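Local atomic coordinates of pyoverdine biosynthesis protein PvcB (Pseudomonas aeruginosa, PDB entry 3EAT), a protein that probably catalyses the iron- and 2-oxoglutarate-dependent oxidation of tyrosine isonitrile in the biosynthesis of paerucumarin. Residues A[181-186]-A[193-198]. Numbering follows the deposited sequence.
Sequences APIVER and PILRFC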
loop_
_atom_site.group_PDB
_atom_site.type_symbol
_atom_site.label_atom_id
_atom_site.label_comp_id
_atom_site.label_asym_id
_atom_site.label_seq_id
_atom_site.Cartn_x
_atom_site.Cartn_y
_atom_site.Cartn_z
ATOM N N ALA A 181 21.414 -25.532 0.861
ATOM C CA ALA A 181 21.014 -24.426 1.735
ATOM C C ALA A 181 21.198 -24.752 3.208
ATOM O O ALA A 181 20.929 -25.879 3.622
ATOM C CB ALA A 181 19.545 -24.043 1.477
ATOM N N PRO A 182 21.614 -23.756 4.019
ATOM C CA PRO A 182 21.514 -23.964 5.475
ATOM C C PRO A 182 20.046 -24.195 5.876
ATOM O O PRO A 182 19.134 -23.653 5.238
ATOM C CB PRO A 182 22.012 -22.636 6.072
ATOM C CG PRO A 182 22.732 -21.919 4.957
ATOM C CD PRO A 182 22.148 -22.425 3.664
ATOM N N ILE A 183 19.815 -25.001 6.906
ATOM C CA ILE A 183 18.458 -25.235 7.394
ATOM C C ILE A 183 17.876 -23.925 7.926
ATOM O O ILE A 183 16.729 -23.581 7.631
ATOM C CB ILE A 183 18.432 -26.310 8.498
ATOM C CG1 ILE A 183 18.835 -27.685 7.932
ATOM C CG2 ILE A 183 17.078 -26.346 9.204
ATOM C CD1 ILE A 183 17.829 -28.332 6.973
ATOM N N VAL A 184 18.680 -23.202 8.701
ATOM C CA VAL A 184 18.293 -21.904 9.229
ATOM C C VAL A 184 18.883 -20.857 8.315
ATOM O O VAL A 184 20.104 -20.756 8.142
ATOM C CB VAL A 184 18.760 -21.684 10.693
ATOM C CG1 VAL A 184 18.461 -20.255 11.166
ATOM C CG2 VAL A 184 18.096 -22.702 11.627
ATOM N N GLU A 185 17.998 -20.074 7.720
ATOM C CA GLU A 185 18.402 -19.102 6.733
ATOM C C GLU A 185 17.848 -17.721 7.154
ATOM O O GLU A 185 17.115 -17.606 8.152
ATOM C CB GLU A 185 17.895 -19.606 5.375
ATOM C CG GLU A 185 18.219 -18.778 4.170
ATOM C CD GLU A 185 19.698 -18.658 3.878
ATOM O OE1 GLU A 185 20.230 -19.517 3.132
ATOM O OE2 GLU A 185 20.308 -17.672 4.358
ATOM N N ARG A 186 18.248 -16.675 6.443
ATOM C CA ARG A 186 17.615 -15.380 6.561
ATOM C C ARG A 186 16.730 -15.151 5.324
ATOM O O ARG A 186 17.063 -15.607 4.221
ATOM C CB ARG A 186 18.663 -14.275 6.707
ATOM C CG ARG A 186 19.584 -14.122 5.513
ATOM C CD ARG A 186 20.363 -12.844 5.608
ATOM N NE ARG A 186 21.240 -12.628 4.455
ATOM C CZ ARG A 186 22.564 -12.819 4.464
ATOM N NH1 ARG A 186 23.180 -13.248 5.564
ATOM N NH2 ARG A 186 23.280 -12.574 3.376
ATOM N N PRO A 193 14.578 -14.288 10.268
ATOM C CA PRO A 193 14.904 -15.721 10.253
ATOM C C PRO A 193 13.818 -16.612 9.629
ATOM O O PRO A 193 12.636 -16.476 9.927
ATOM C CB PRO A 193 15.102 -16.048 11.742
ATOM C CG PRO A 193 15.473 -14.713 12.377
ATOM C CD PRO A 193 14.574 -13.746 11.644
ATOM N N ILE A 194 14.241 -17.509 8.746
ATOM C CA ILE A 194 13.350 -18.476 8.125
ATOM C C ILE A 194 14.029 -19.848 8.116
ATOM O O ILE A 194 15.207 -19.971 8.474
ATOM C CB ILE A 194 12.979 -18.059 6.676
ATOM C CG1 ILE A 194 14.238 -17.954 5.795
ATOM C CG2 ILE A 194 12.170 -16.742 6.669
ATOM C CD1 ILE A 194 13.943 -17.923 4.283
ATOM N N LEU A 195 13.282 -20.876 7.723
ATOM C CA LEU A 195 13.867 -22.173 7.420
ATOM C C LEU A 195 13.849 -22.442 5.916
ATOM O O LEU A 195 12.870 -22.132 5.213
ATOM C CB LEU A 195 13.165 -23.311 8.183
ATOM C CG LEU A 195 13.178 -23.260 9.724
ATOM C CD1 LEU A 195 12.401 -24.409 10.326
ATOM C CD2 LEU A 195 14.594 -23.231 10.283
ATOM N N ARG A 196 14.957 -22.987 5.424
ATOM C CA ARG A 196 14.966 -23.646 4.124
ATOM C C ARG A 196 15.333 -25.105 4.357
ATOM O O ARG A 196 16.411 -25.424 4.849
ATOM C CB ARG A 196 15.915 -22.963 3.126
ATOM C CG ARG A 196 15.585 -21.502 2.811
ATOM C CD ARG A 196 14.347 -21.326 1.933
ATOM N NE ARG A 196 13.107 -21.343 2.703
ATOM C CZ ARG A 196 11.893 -21.063 2.210
ATOM N NH1 ARG A 196 11.735 -20.740 0.923
ATOM N NH2 ARG A 196 10.830 -21.095 3.011
ATOM N N PHE A 197 14.408 -25.985 4.015
ATOM C CA PHE A 197 14.516 -27.394 4.321
ATOM C C PHE A 197 13.707 -28.102 3.262
ATOM O O PHE A 197 12.558 -27.749 3.013
ATOM C CB PHE A 197 13.942 -27.649 5.724
ATOM C CG PHE A 197 13.759 -29.114 6.093
ATOM C CD1 PHE A 197 14.804 -30.034 5.964
ATOM C CD2 PHE A 197 12.546 -29.554 6.631
ATOM C CE1 PHE A 197 14.623 -31.381 6.328
ATOM C CE2 PHE A 197 12.361 -30.891 7.011
ATOM C CZ PHE A 197 13.399 -31.805 6.856
ATOM N N CYS A 198 14.326 -29.070 2.602
ATOM C CA CYS A 198 13.588 -29.965 1.732
ATOM C C CYS A 198 13.453 -31.308 2.450
ATOM O O CYS A 198 14.446 -31.974 2.719
ATOM C CB CYS A 198 14.296 -30.101 0.385
ATOM S SG CYS A 198 13.369 -31.075 -0.781
HETATM O O HOH W 1 18.452 -26.920 3.578
#
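E185 and I194 form the hydrogen-bonded pair of a short, strongly twisted antiparallel hairpin, strands 184-186 and 193-195 running at 132° to each other, with E185 N to I194 O and I194 N to E185 O both at 2.9 Å. Beyond the strand ends R196 N reaches I183 O (2.9 Å), and a water donates to both A181 O and R196 O, bridging the two segments. V184 and L195 share one face: L195 CD2 meets V184 CG2 at 3.8 Å and also touches CG2 of I183. CG1 of I183, set beside its own backbone N (chi1 -66°), brings CD1 obliquely to the F197 ring, 3.6 Å from F197 CD1, and L231 and L228 of helix 224-235 extend this apolar cluster. On the face of E185 and I194, E185 CB meets I194 CG1, and R196 CG, from just past the strand, packs against E185 CB at 3.9 Å, the side chains of E185 and R196 crossing at about a right angle. Their charged ends then diverge. The E185 chain bends at chi2 (63°), OE2 accepting from R186 N through its anti lone pair while OE1 bonds H289. R196 folds back at chi2 and chi3 until NE donates to L195 O, which lies almost in the guanidinium plane, at 2.6 Å; NH1 and NH2 hold the carbonyls of N256 and L259, and W113 makes a cation-pi contact. E185 and R196 thus meet through their methylenes, their polar groups being spent on other partners. The buried guanidinium ties the hairpin to the neighbourhood of H261, a probable iron ligand whose side chain lies about 8 Å from that of R196.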